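Local atomic coordinates of EDTA monooxygenase (EDTA-degrading bacterium BNC1, PDB entry 5DQP), a protein that probably acts as an FMN-dependent monooxygenase that uses molecular oxygen in the bacterial degradation of EDTA, working alongside a partner flavin reductase. Residues Arg241-Glu246 against Thr261-Ser266; Ala283-Gly288 against Leu351-Arg356; Lys301-Asp306 against Lys335-Val340. All coordinates share one frame; numbering follows the deposited sequence.

Interaction 1: Arg241-Glu246 against Thr261-Ser266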
ATOM      1  N   ARG A 241      -4.910  22.299 -27.055  1.00 24.81           N
ATOM      2  CA  ARG A 241      -6.033  23.172 -26.729  1.00 20.86           C
ATOM      3  C   ARG A 241      -7.362  22.492 -27.011  1.00 21.60           C
ATOM      4  O   ARG A 241      -8.303  22.595 -26.214  1.00 23.65           O
ATOM      5  CB  ARG A 241      -5.919  24.477 -27.514  1.00 24.23           C
ATOM      6  CG  ARG A 241      -4.931  25.469 -26.918  1.00 30.98           C
ATOM      7  CD  ARG A 241      -4.480  26.507 -27.938  1.00 33.54           C
ATOM      8  NE  ARG A 241      -5.585  26.957 -28.780  1.00 63.14           N
ATOM      9  CZ  ARG A 241      -6.320  28.037 -28.533  1.00 53.56           C
ATOM     10  NH1 ARG A 241      -6.060  28.786 -27.466  1.00 51.69           N
ATOM     11  NH2 ARG A 241      -7.310  28.368 -29.353  1.00 62.56           N
ATOM     12  N   ARG A 242      -7.460  21.813 -28.155  1.00 21.94           N
ATOM     13  CA  ARG A 242      -8.641  21.025 -28.486  1.00 26.84           C
ATOM     14  C   ARG A 242      -8.958  20.018 -27.386  1.00 26.10           C
ATOM     15  O   ARG A 242     -10.114  19.872 -26.964  1.00 28.82           O
ATOM     16  CB  ARG A 242      -8.399  20.313 -29.821  1.00 32.42           C
ATOM     17  CG  ARG A 242      -9.599  19.534 -30.380  1.00 46.88           C
ATOM     18  CD  ARG A 242      -9.288  18.805 -31.720  1.00 58.33           C
ATOM     19  NE  ARG A 242      -8.048  19.241 -32.378  1.00 48.78           N
ATOM     20  CZ  ARG A 242      -7.917  20.379 -33.058  1.00 60.11           C
ATOM     21  NH1 ARG A 242      -8.955  21.208 -33.162  1.00 56.91           N
ATOM     22  NH2 ARG A 242      -6.747  20.698 -33.625  1.00 41.07           N
ATOM     23  N   PHE A 243      -7.938  19.295 -26.921  1.00 21.81           N
ATOM     24  CA  PHE A 243      -8.173  18.233 -25.950  1.00 22.95           C
ATOM     25  C   PHE A 243      -8.666  18.807 -24.624  1.00 23.87           C
ATOM     26  O   PHE A 243      -9.618  18.284 -24.038  1.00 22.89           O
ATOM     27  CB  PHE A 243      -6.901  17.407 -25.767  1.00 25.42           C
ATOM     28  CG  PHE A 243      -7.055  16.269 -24.818  1.00 24.78           C
ATOM     29  CD1 PHE A 243      -7.533  15.038 -25.260  1.00 25.66           C
ATOM     30  CD2 PHE A 243      -6.722  16.418 -23.481  1.00 25.78           C
ATOM     31  CE1 PHE A 243      -7.692  13.972 -24.387  1.00 24.69           C
ATOM     32  CE2 PHE A 243      -6.871  15.351 -22.589  1.00 26.41           C
ATOM     33  CZ  PHE A 243      -7.353  14.119 -23.047  1.00 24.03           C
ATOM     34  N   VAL A 244      -8.069  19.916 -24.169  1.00 21.53           N
ATOM     35  CA  VAL A 244      -8.534  20.588 -22.956  1.00 22.00           C
ATOM     36  C   VAL A 244      -9.979  21.042 -23.122  1.00 25.61           C
ATOM     37  O   VAL A 244     -10.821  20.806 -22.250  1.00 23.80           O
ATOM     38  CB  VAL A 244      -7.618  21.778 -22.606  1.00 24.96           C
ATOM     39  CG1 VAL A 244      -8.250  22.646 -21.501  1.00 20.29           C
ATOM     40  CG2 VAL A 244      -6.220  21.305 -22.215  1.00 19.53           C
ATOM     41  N   ALA A 245     -10.285  21.720 -24.236  1.00 27.03           N
ATOM     42  CA  ALA A 245     -11.639  22.231 -24.421  1.00 24.77           C
ATOM     43  C   ALA A 245     -12.660  21.098 -24.401  1.00 26.84           C
ATOM     44  O   ALA A 245     -13.723  21.229 -23.785  1.00 25.53           O
ATOM     45  CB  ALA A 245     -11.743  23.021 -25.728  1.00 22.80           C
ATOM     46  N   GLU A 246     -12.358  19.986 -25.084  1.00 24.62           N
ATOM     47  CA  GLU A 246     -13.249  18.821 -25.104  1.00 28.67           C
ATOM     48  C   GLU A 246     -13.342  18.124 -23.753  1.00 25.69           C
ATOM     49  O   GLU A 246     -14.395  17.565 -23.430  1.00 26.61           O
ATOM     50  CB  GLU A 246     -12.789  17.798 -26.151  1.00 29.44           C
ATOM     51  CG  GLU A 246     -12.907  18.282 -27.593  1.00 49.70           C
ATOM     52  CD  GLU A 246     -12.457  17.240 -28.606  1.00 62.95           C
ATOM     53  OE1 GLU A 246     -12.237  17.613 -29.781  1.00 69.75           O
ATOM     54  OE2 GLU A 246     -12.322  16.051 -28.229  1.00 61.63           O
ATOM     55  N   THR A 261     -11.933  19.661 -13.521  1.00 26.41           N
ATOM     56  CA  THR A 261     -11.043  18.901 -14.392  1.00 26.88           C
ATOM     57  C   THR A 261      -9.782  19.700 -14.714  1.00 24.56           C
ATOM     58  O   THR A 261      -9.853  20.834 -15.199  1.00 25.84           O
ATOM     59  CB  THR A 261     -11.763  18.532 -15.704  1.00 33.17           C
ATOM     60  OG1 THR A 261     -12.903  17.705 -15.418  1.00 35.25           O
ATOM     61  CG2 THR A 261     -10.815  17.808 -16.670  1.00 29.42           C
ATOM     62  N   LEU A 262      -8.634  19.095 -14.451  1.00 26.86           N
ATOM     63  CA  LEU A 262      -7.336  19.598 -14.868  1.00 24.37           C
ATOM     64  C   LEU A 262      -6.746  18.622 -15.878  1.00 21.92           C
ATOM     65  O   LEU A 262      -6.866  17.405 -15.704  1.00 20.11           O
ATOM     66  CB  LEU A 262      -6.404  19.757 -13.661  1.00 24.39           C
ATOM     67  CG  LEU A 262      -6.894  20.665 -12.519  1.00 27.44           C
ATOM     68  CD1 LEU A 262      -5.962  20.512 -11.335  1.00 25.79           C
ATOM     69  CD2 LEU A 262      -6.911  22.113 -12.967  1.00 24.34           C
ATOM     70  N   VAL A 263      -6.145  19.161 -16.948  1.00 20.57           N
ATOM     71  CA  VAL A 263      -5.432  18.383 -17.959  1.00 16.66           C
ATOM     72  C   VAL A 263      -3.933  18.657 -17.838  1.00 17.47           C
ATOM     73  O   VAL A 263      -3.493  19.818 -17.879  1.00 21.22           O
ATOM     74  CB  VAL A 263      -5.931  18.709 -19.383  1.00 22.64           C
ATOM     75  CG1 VAL A 263      -5.135  17.931 -20.433  1.00 19.18           C
ATOM     76  CG2 VAL A 263      -7.416  18.426 -19.515  1.00 17.47           C
ATOM     77  N   LEU A 264      -3.146  17.591 -17.727  1.00 19.04           N
ATOM     78  CA  LEU A 264      -1.691  17.688 -17.578  1.00 16.03           C
ATOM     79  C   LEU A 264      -1.017  16.827 -18.641  1.00 17.35           C
ATOM     80  O   LEU A 264      -0.953  15.596 -18.484  1.00 16.80           O
ATOM     81  CB  LEU A 264      -1.231  17.248 -16.192  1.00 17.54           C
ATOM     82  CG  LEU A 264      -2.037  17.666 -14.972  1.00 18.00           C
ATOM     83  CD1 LEU A 264      -1.270  17.298 -13.714  1.00 20.87           C
ATOM     84  CD2 LEU A 264      -2.345  19.151 -14.994  1.00 19.13           C
ATOM     85  N   PRO A 265      -0.515  17.432 -19.726  1.00 17.82           N
ATOM     86  CA  PRO A 265       0.328  16.687 -20.668  1.00 21.43           C
ATOM     87  C   PRO A 265       1.609  16.223 -19.993  1.00 19.99           C
ATOM     88  O   PRO A 265       2.154  16.900 -19.122  1.00 18.38           O
ATOM     89  CB  PRO A 265       0.618  17.712 -21.777  1.00 17.36           C
ATOM     90  CG  PRO A 265      -0.449  18.753 -21.649  1.00 16.15           C
ATOM     91  CD  PRO A 265      -0.649  18.842 -20.139  1.00 17.48           C
ATOM     92  N   SER A 266       2.074  15.050 -20.398  1.00 19.42           N
ATOM     93  CA  SER A 266       3.212  14.384 -19.797  1.00 19.20           C
ATOM     94  C   SER A 266       4.366  14.453 -20.778  1.00 18.11           C
ATOM     95  O   SER A 266       4.167  14.280 -21.982  1.00 21.78           O
ATOM     96  CB  SER A 266       2.872  12.919 -19.454  1.00 22.72           C
ATOM     97  OG  SER A 266       3.945  12.271 -18.781  1.00 26.36           O
TER
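Val263 overlaps Phe243 through CG1 and Val244 through CB and both methyls, and these three side chains carry the whole contact. The CA-CB bond of Val263 points at helix 237-253, whereas those of its strand neighbours Leu262 and Leu264 point away from it, the alternation expected of a beta strand covered by a helix on one side. The branch CG1 of Val263 lies at the edge of the Phe243 ring, in its plane, 3.8 Å from CD2 of Phe243 and equally 3.8 Å from CE2 of the same ring. Equal spacing places the methyl opposite the CD2-CE2 bond, and its position in the ring plane makes this an edge contact. With CG of Phe243 anti to the backbone N (chi1 -178°), the ring edge can reach Val263. CG2 of Val244 reaches CB of Val263 at 3.9 Å, and the same CG2 stands 4.0 Å from CG1 and 4.1 Å from CG2 of Val263. The nearest CA pair is Val244 and Val263, 6.3 Å apart. Phe243 also packs on Ile230 and Ala232 of strand 229-233, while Val263 extends its contacts to Ala247 one turn further along the helix. Strand 229-233, helix 237-253 and strand 262-271 form one beta-alpha-beta unit of the TIM barrel of luciferase-like monooxygenases, and the contact seats the helix on the second of its strands. No hydrogen bond crosses between the segments; every touching atom is carbon, so adhesion here rests on van der Waals fit and on the exclusion of water from a largely buried interface.

Interaction 2: Ala283-Gly288 against Leu351-Arg356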
ATOM      1  N   ALA A 283      23.499  13.715 -27.438  1.00 37.03           N
ATOM      2  CA  ALA A 283      24.391  12.717 -28.016  1.00 36.10           C
ATOM      3  C   ALA A 283      24.423  11.464 -27.153  1.00 38.75           C
ATOM      4  O   ALA A 283      24.319  10.350 -27.672  1.00 42.77           O
ATOM      5  CB  ALA A 283      25.789  13.307 -28.208  1.00 33.18           C
ATOM      6  N   GLU A 284      24.519  11.627 -25.830  1.00 39.46           N
ATOM      7  CA  GLU A 284      24.475  10.477 -24.933  1.00 37.10           C
ATOM      8  C   GLU A 284      23.183   9.690 -25.110  1.00 38.85           C
ATOM      9  O   GLU A 284      23.194   8.458 -25.205  1.00 42.77           O
ATOM     10  CB  GLU A 284      24.603  10.933 -23.480  1.00 40.61           C
ATOM     11  CG  GLU A 284      25.941  11.519 -23.098  1.00 49.46           C
ATOM     12  CD  GLU A 284      25.891  12.210 -21.734  1.00 69.78           C
ATOM     13  OE1 GLU A 284      24.883  12.040 -20.997  1.00 60.66           O
ATOM     14  OE2 GLU A 284      26.855  12.938 -21.409  1.00 68.10           O
ATOM     15  N   TYR A 285      22.049  10.386 -25.108  1.00 37.22           N
ATOM     16  CA  TYR A 285      20.773   9.699 -25.261  1.00 35.93           C
ATOM     17  C   TYR A 285      20.708   8.964 -26.595  1.00 37.47           C
ATOM     18  O   TYR A 285      20.271   7.808 -26.656  1.00 39.41           O
ATOM     19  CB  TYR A 285      19.635  10.707 -25.128  1.00 32.90           C
ATOM     20  CG  TYR A 285      18.307  10.223 -25.639  1.00 33.56           C
ATOM     21  CD1 TYR A 285      17.522   9.380 -24.881  1.00 31.90           C
ATOM     22  CD2 TYR A 285      17.829  10.633 -26.871  1.00 33.98           C
ATOM     23  CE1 TYR A 285      16.295   8.943 -25.344  1.00 36.77           C
ATOM     24  CE2 TYR A 285      16.608  10.212 -27.336  1.00 37.85           C
ATOM     25  CZ  TYR A 285      15.849   9.362 -26.565  1.00 39.66           C
ATOM     26  OH  TYR A 285      14.637   8.935 -27.022  1.00 41.82           O
ATOM     27  N   GLU A 286      21.150   9.612 -27.673  1.00 36.33           N
ATOM     28  CA  GLU A 286      21.097   8.968 -28.980  1.00 43.60           C
ATOM     29  C   GLU A 286      22.087   7.810 -29.068  1.00 43.92           C
ATOM     30  O   GLU A 286      21.783   6.770 -29.663  1.00 41.98           O
ATOM     31  CB  GLU A 286      21.344  10.000 -30.079  1.00 42.18           C
ATOM     32  CG  GLU A 286      20.239  11.061 -30.133  1.00 46.51           C
ATOM     33  CD  GLU A 286      19.508  11.118 -31.469  1.00 68.68           C
ATOM     34  OE1 GLU A 286      19.683  10.196 -32.297  1.00 71.52           O
ATOM     35  OE2 GLU A 286      18.756  12.097 -31.688  1.00 62.65           O
ATOM     36  N   ALA A 287      23.266   7.958 -28.459  1.00 47.38           N
ATOM     37  CA  ALA A 287      24.200   6.843 -28.383  1.00 42.24           C
ATOM     38  C   ALA A 287      23.618   5.648 -27.632  1.00 49.14           C
ATOM     39  O   ALA A 287      24.186   4.553 -27.707  1.00 44.05           O
ATOM     40  CB  ALA A 287      25.507   7.303 -27.740  1.00 40.67           C
ATOM     41  N   GLY A 288      22.502   5.819 -26.929  1.00 45.60           N
ATOM     42  CA  GLY A 288      21.791   4.714 -26.322  1.00 40.69           C
ATOM     43  C   GLY A 288      20.656   4.169 -27.158  1.00 45.67           C
ATOM     44  O   GLY A 288      19.868   3.358 -26.655  1.00 43.33           O
ATOM     45  N   LEU A 351      12.075  17.021 -35.447  1.00 23.24           N
ATOM     46  CA  LEU A 351      10.875  16.266 -35.126  1.00 25.91           C
ATOM     47  C   LEU A 351      11.209  14.905 -34.507  1.00 23.59           C
ATOM     48  O   LEU A 351      10.542  14.476 -33.565  1.00 27.76           O
ATOM     49  CB  LEU A 351      10.024  16.110 -36.390  1.00 23.83           C
ATOM     50  CG  LEU A 351       8.742  15.287 -36.265  1.00 29.23           C
ATOM     51  CD1 LEU A 351       7.736  15.982 -35.338  1.00 24.41           C
ATOM     52  CD2 LEU A 351       8.153  15.059 -37.662  1.00 24.62           C
ATOM     53  N   ALA A 352      12.244  14.223 -35.010  1.00 21.42           N
ATOM     54  CA  ALA A 352      12.628  12.913 -34.477  1.00 24.66           C
ATOM     55  C   ALA A 352      12.882  12.951 -32.977  1.00 29.27           C
ATOM     56  O   ALA A 352      12.587  11.987 -32.258  1.00 28.04           O
ATOM     57  CB  ALA A 352      13.886  12.399 -35.178  1.00 20.53           C
ATOM     58  N   LEU A 353      13.492  14.033 -32.500  1.00 24.77           N
ATOM     59  CA  LEU A 353      13.797  14.203 -31.085  1.00 25.68           C
ATOM     60  C   LEU A 353      12.564  14.681 -30.315  1.00 25.24           C
ATOM     61  O   LEU A 353      12.206  14.109 -29.281  1.00 24.50           O
ATOM     62  CB  LEU A 353      14.965  15.192 -30.936  1.00 29.71           C
ATOM     63  CG  LEU A 353      15.538  15.383 -29.531  1.00 36.46           C
ATOM     64  CD1 LEU A 353      16.125  14.066 -29.057  1.00 29.53           C
ATOM     65  CD2 LEU A 353      16.583  16.499 -29.496  1.00 28.62           C
ATOM     66  N   ARG A 354      11.882  15.702 -30.846  1.00 25.86           N
ATOM     67  CA  ARG A 354      10.750  16.336 -30.170  1.00 23.26           C
ATOM     68  C   ARG A 354       9.639  15.346 -29.842  1.00 26.22           C
ATOM     69  O   ARG A 354       8.911  15.534 -28.859  1.00 30.39           O
ATOM     70  CB  ARG A 354      10.225  17.473 -31.057  1.00 19.98           C
ATOM     71  CG  ARG A 354       8.785  17.880 -30.839  1.00 22.28           C
ATOM     72  CD  ARG A 354       8.569  18.585 -29.489  1.00 20.56           C
ATOM     73  NE  ARG A 354       7.230  19.175 -29.428  1.00 22.72           N
ATOM     74  CZ  ARG A 354       6.154  18.521 -28.991  1.00 23.45           C
ATOM     75  NH1 ARG A 354       6.279  17.262 -28.564  1.00 21.80           N
ATOM     76  NH2 ARG A 354       4.968  19.117 -28.966  1.00 18.61           N
ATOM     77  N   MET A 355       9.487  14.291 -30.646  1.00 26.20           N
ATOM     78  CA  MET A 355       8.447  13.306 -30.378  1.00 27.48           C
ATOM     79  C   MET A 355       8.814  12.417 -29.197  1.00 31.40           C
ATOM     80  O   MET A 355       7.926  11.911 -28.506  1.00 41.02           O
ATOM     81  CB  MET A 355       8.180  12.447 -31.621  1.00 29.77           C
ATOM     82  CG  MET A 355       7.587  13.204 -32.808  1.00 28.06           C
ATOM     83  SD  MET A 355       6.185  14.254 -32.336  1.00 37.73           S
ATOM     84  CE  MET A 355       4.890  13.057 -32.038  1.00 44.04           C
ATOM     85  N   ARG A 356      10.103  12.238 -28.940  1.00 29.10           N
ATOM     86  CA  ARG A 356      10.586  11.443 -27.818  1.00 28.15           C
ATOM     87  C   ARG A 356      10.727  12.259 -26.529  1.00 32.06           C
ATOM     88  O   ARG A 356      10.275  11.820 -25.465  1.00 32.90           O
ATOM     89  CB  ARG A 356      11.922  10.803 -28.197  1.00 31.74           C
ATOM     90  CG  ARG A 356      11.905  10.055 -29.540  1.00 37.23           C
ATOM     91  CD  ARG A 356      13.325   9.657 -29.971  1.00 44.80           C
ATOM     92  NE  ARG A 356      13.797   8.460 -29.280  1.00 51.32           N
ATOM     93  CZ  ARG A 356      13.726   7.228 -29.779  1.00 61.11           C
ATOM     94  NH1 ARG A 356      13.220   7.011 -30.990  1.00 59.15           N
ATOM     95  NH2 ARG A 356      14.171   6.207 -29.065  1.00 60.47           N
TER
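Tyr285 meets Arg356 in a hydrogen bond: NE of Arg356 donates to OH of Tyr285 over 2.5 Å, nearly straight at 170° at the hydrogen. That length is very short for a hydrogen bond, so its exact value is doubtful. The phenol oxygen lies at the guanidinium edge, near its plane, and NE in turn lies close to the plane of the phenol ring; the two planes are nonetheless turned 61° apart. A bend at chi3 of Arg356 (80°) directs NE to the phenol oxygen. Both segments belong to the helical excursion that leaves the TIM barrel after strand 262-271 and returns through strand 358-360, which pairs with 262-271; helix 275-287 opens it and helix 348-354 closes it. Apolar contact is slighter: CD1 of Leu353 approaches CE2 of Tyr285 obliquely at 4.2 Å. The same methyl makes a van der Waals approach to a carboxylate, 4.2 Å from OE2 of Glu286. Any electrostatic influence would be at longer range. OE2 of Glu286 is 6.6 Å from NE of Arg356, too far for a salt bridge, though it may weakly favour the arginine's charge; NH1 of Arg356 also lies close to NH2 of Arg295, a pair of like charges.

Interaction 3: Lys301-Asp306 against Lys335-Val340; sequences KQLGID and KSMVDV
Leu303 presses its CD2 methyl against Met337, and the torsions of both side chains bring about that meeting. The CA-CB bonds of the two residues point at each other's segment, but the chains pass at a slant. In Leu303, chi1 (-58°) puts CG beside the backbone nitrogen and anti to the carbonyl carbon, and chi2 then sets CD2 as the methyl that faces Met337. Met337 is extended as far as its sulfur and then bends at chi3 (-76°), bringing its terminal methyl back to the leucine: CE of Met337 is 3.7 Å from CD2 of Leu303, whereas SD of Met337 is 4.3 Å from that same CD2. At the root of the side chain, CB of Met337 comes within 4.1 Å of CD2 of Leu303, so the leucine methyl is touched by both ends of the methionine. Val338 contributes a looser touch, its CG2 lying 4.5 Å from CD2 of Leu303, although the CA atoms of Leu303 and Val338 are the nearest pair across the segments, 8.1 Å apart. All three residues are buried, and no hydrogen bond joins the segments. Leu303 lies in the last turn of helix 292-303, which ends in a Schellman motif: Gly304 has positive phi (67°), with two bonds back into that turn. The chain then turns away to Ile305, which packs on Leu348 of helix 348-354. Leu299 and Met355 add further cover to Met337. This is helix-to-helix packing in the apolar core of the helix-and-loop insertion that lies between strands 262-271 and 380-383 of the luciferase-like TIM barrel.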
ATOM      1  N   LYS A 301      10.369   7.435 -43.763  1.00 27.58           N
ATOM      2  CA  LYS A 301       9.524   6.442 -44.413  1.00 31.90           C
ATOM      3  C   LYS A 301       8.144   6.406 -43.764  1.00 27.61           C
ATOM      4  O   LYS A 301       7.117   6.378 -44.457  1.00 27.33           O
ATOM      5  CB  LYS A 301      10.203   5.067 -44.372  1.00 34.26           C
ATOM      6  CG  LYS A 301      11.636   5.088 -44.911  1.00 36.06           C
ATOM      7  CD  LYS A 301      12.182   3.680 -45.122  1.00 41.99           C
ATOM      8  CE  LYS A 301      12.589   3.001 -43.831  1.00 41.67           C
ATOM      9  NZ  LYS A 301      12.798   1.540 -44.048  1.00 37.59           N
ATOM     10  N   GLN A 302       8.092   6.434 -42.439  1.00 26.70           N
ATOM     11  CA  GLN A 302       6.792   6.355 -41.783  1.00 31.09           C
ATOM     12  C   GLN A 302       5.886   7.506 -42.185  1.00 29.34           C
ATOM     13  O   GLN A 302       4.660   7.341 -42.252  1.00 27.40           O
ATOM     14  CB  GLN A 302       6.963   6.316 -40.275  1.00 27.87           C
ATOM     15  CG  GLN A 302       7.230   4.913 -39.748  1.00 32.66           C
ATOM     16  CD  GLN A 302       7.440   4.920 -38.255  1.00 49.47           C
ATOM     17  OE1 GLN A 302       8.058   5.841 -37.727  1.00 43.96           O
ATOM     18  NE2 GLN A 302       6.906   3.914 -37.559  1.00 48.16           N
ATOM     19  N   LEU A 303       6.467   8.668 -42.474  1.00 27.56           N
ATOM     20  CA  LEU A 303       5.697   9.847 -42.814  1.00 22.40           C
ATOM     21  C   LEU A 303       5.694  10.108 -44.305  1.00 28.69           C
ATOM     22  O   LEU A 303       5.091  11.091 -44.741  1.00 30.45           O
ATOM     23  CB  LEU A 303       6.250  11.074 -42.078  1.00 29.04           C
ATOM     24  CG  LEU A 303       6.310  11.025 -40.544  1.00 31.41           C
ATOM     25  CD1 LEU A 303       7.221  12.116 -40.031  1.00 23.44           C
ATOM     26  CD2 LEU A 303       4.934  11.139 -39.913  1.00 23.40           C
ATOM     27  N   GLY A 304       6.364   9.261 -45.088  1.00 25.78           N
ATOM     28  CA  GLY A 304       6.403   9.425 -46.534  1.00 28.44           C
ATOM     29  C   GLY A 304       7.155  10.655 -46.991  1.00 32.69           C
ATOM     30  O   GLY A 304       6.773  11.276 -47.986  1.00 32.84           O
ATOM     31  N   ILE A 305       8.200  11.045 -46.273  1.00 28.68           N
ATOM     32  CA  ILE A 305       9.051  12.159 -46.672  1.00 31.27           C
ATOM     33  C   ILE A 305      10.178  11.628 -47.553  1.00 35.59           C
ATOM     34  O   ILE A 305      10.964  10.773 -47.123  1.00 34.51           O
ATOM     35  CB  ILE A 305       9.611  12.888 -45.442  1.00 32.14           C
ATOM     36  CG1 ILE A 305       8.489  13.645 -44.709  1.00 27.63           C
ATOM     37  CG2 ILE A 305      10.756  13.815 -45.868  1.00 29.95           C
ATOM     38  CD1 ILE A 305       8.846  14.090 -43.304  1.00 29.61           C
ATOM     39  N   ASP A 306      10.277  12.148 -48.778  1.00 36.08           N
ATOM     40  CA  ASP A 306      11.268  11.677 -49.754  1.00 39.60           C
ATOM     41  C   ASP A 306      12.621  12.339 -49.488  1.00 36.09           C
ATOM     42  O   ASP A 306      12.864  13.473 -49.898  1.00 34.39           O
ATOM     43  CB  ASP A 306      10.778  11.961 -51.174  1.00 40.26           C
ATOM     44  CG  ASP A 306      11.791  11.554 -52.238  1.00 52.75           C
ATOM     45  OD1 ASP A 306      12.788  10.881 -51.898  1.00 51.24           O
ATOM     46  OD2 ASP A 306      11.590  11.902 -53.421  1.00 53.20           O
ATOM     47  N   LYS A 335      -0.442  11.410 -37.835  1.00 26.16           N
ATOM     48  CA  LYS A 335      -1.042  12.722 -38.025  1.00 32.78           C
ATOM     49  C   LYS A 335      -0.623  13.688 -36.918  1.00 31.65           C
ATOM     50  O   LYS A 335      -0.447  14.889 -37.166  1.00 27.43           O
ATOM     51  CB  LYS A 335      -2.560  12.594 -38.096  1.00 36.13           C
ATOM     52  CG  LYS A 335      -3.214  13.843 -38.629  1.00 59.91           C
ATOM     53  CD  LYS A 335      -2.580  14.247 -39.967  1.00 72.58           C
ATOM     54  CE  LYS A 335      -2.616  15.762 -40.202  1.00 58.20           C
ATOM     55  NZ  LYS A 335      -1.871  16.476 -39.130  1.00 40.58           N
ATOM     56  N   SER A 336      -0.419  13.181 -35.705  1.00 26.98           N
ATOM     57  CA  SER A 336       0.042  14.040 -34.624  1.00 30.51           C
ATOM     58  C   SER A 336       1.431  14.577 -34.925  1.00 29.13           C
ATOM     59  O   SER A 336       1.723  15.753 -34.685  1.00 26.28           O
ATOM     60  CB  SER A 336       0.041  13.269 -33.307  1.00 29.74           C
ATOM     61  OG  SER A 336       0.410  14.135 -32.258  1.00 32.68           O
ATOM     62  N   MET A 337       2.297  13.721 -35.456  1.00 24.02           N
ATOM     63  CA  MET A 337       3.639  14.148 -35.802  1.00 27.52           C
ATOM     64  C   MET A 337       3.613  15.218 -36.878  1.00 27.43           C
ATOM     65  O   MET A 337       4.440  16.132 -36.858  1.00 20.28           O
ATOM     66  CB  MET A 337       4.454  12.946 -36.254  1.00 25.49           C
ATOM     67  CG  MET A 337       4.952  12.098 -35.103  1.00 33.34           C
ATOM     68  SD  MET A 337       6.083  10.861 -35.776  1.00 39.08           S
ATOM     69  CE  MET A 337       4.899   9.740 -36.519  1.00 36.72           C
ATOM     70  N   VAL A 338       2.676  15.128 -37.823  1.00 21.10           N
ATOM     71  CA  VAL A 338       2.577  16.163 -38.848  1.00 23.15           C
ATOM     72  C   VAL A 338       2.169  17.488 -38.220  1.00 24.80           C
ATOM     73  O   VAL A 338       2.769  18.537 -38.499  1.00 23.21           O
ATOM     74  CB  VAL A 338       1.612  15.743 -39.969  1.00 26.43           C
ATOM     75  CG1 VAL A 338       1.355  16.919 -40.859  1.00 27.85           C
ATOM     76  CG2 VAL A 338       2.234  14.622 -40.765  1.00 28.94           C
ATOM     77  N   ASP A 339       1.172  17.451 -37.335  1.00 23.00           N
ATOM     78  CA  ASP A 339       0.708  18.664 -36.662  1.00 27.36           C
ATOM     79  C   ASP A 339       1.827  19.305 -35.840  1.00 23.63           C
ATOM     80  O   ASP A 339       2.006  20.526 -35.865  1.00 26.93           O
ATOM     81  CB  ASP A 339      -0.493  18.322 -35.777  1.00 32.16           C
ATOM     82  CG  ASP A 339      -1.227  19.554 -35.270  1.00 55.32           C
ATOM     83  OD1 ASP A 339      -0.968  20.665 -35.798  1.00 66.24           O
ATOM     84  OD2 ASP A 339      -2.081  19.410 -34.356  1.00 55.63           O
ATOM     85  N   VAL A 340       2.596  18.494 -35.115  1.00 20.87           N
ATOM     86  CA  VAL A 340       3.739  19.011 -34.363  1.00 23.19           C
ATOM     87  C   VAL A 340       4.736  19.683 -35.296  1.00 25.17           C
ATOM     88  O   VAL A 340       5.193  20.802 -35.041  1.00 19.26           O
ATOM     89  CB  VAL A 340       4.413  17.893 -33.554  1.00 18.36           C
ATOM     90  CG1 VAL A 340       5.709  18.424 -32.936  1.00 19.27           C
ATOM     91  CG2 VAL A 340       3.490  17.411 -32.451  1.00 22.96           C
TER

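How the interactions relate
Interactions 2 and 3 belong to one helical cluster. Their centres are 17 Å apart, interaction 3 is nested in the loop that interaction 2 closes, and the two touch through residues of 351-356: CD2 of Leu351 lies 3.9 Å from CD1 of Leu303, and CG of Arg354 lies 3.8 Å from CG1 of Val340. Interaction 1 stands apart in the barrel wall, its centre 26 Å from that of interaction 2 and 23 Å from that of interaction 3, with no direct touch. It is also nearest the predicted FMN site: the Phe243 side chain is about 9 Å from that of Ser216 and about 4 Å from a bound polyether, probably from the crystallisation liquor. The other two lie away from that site.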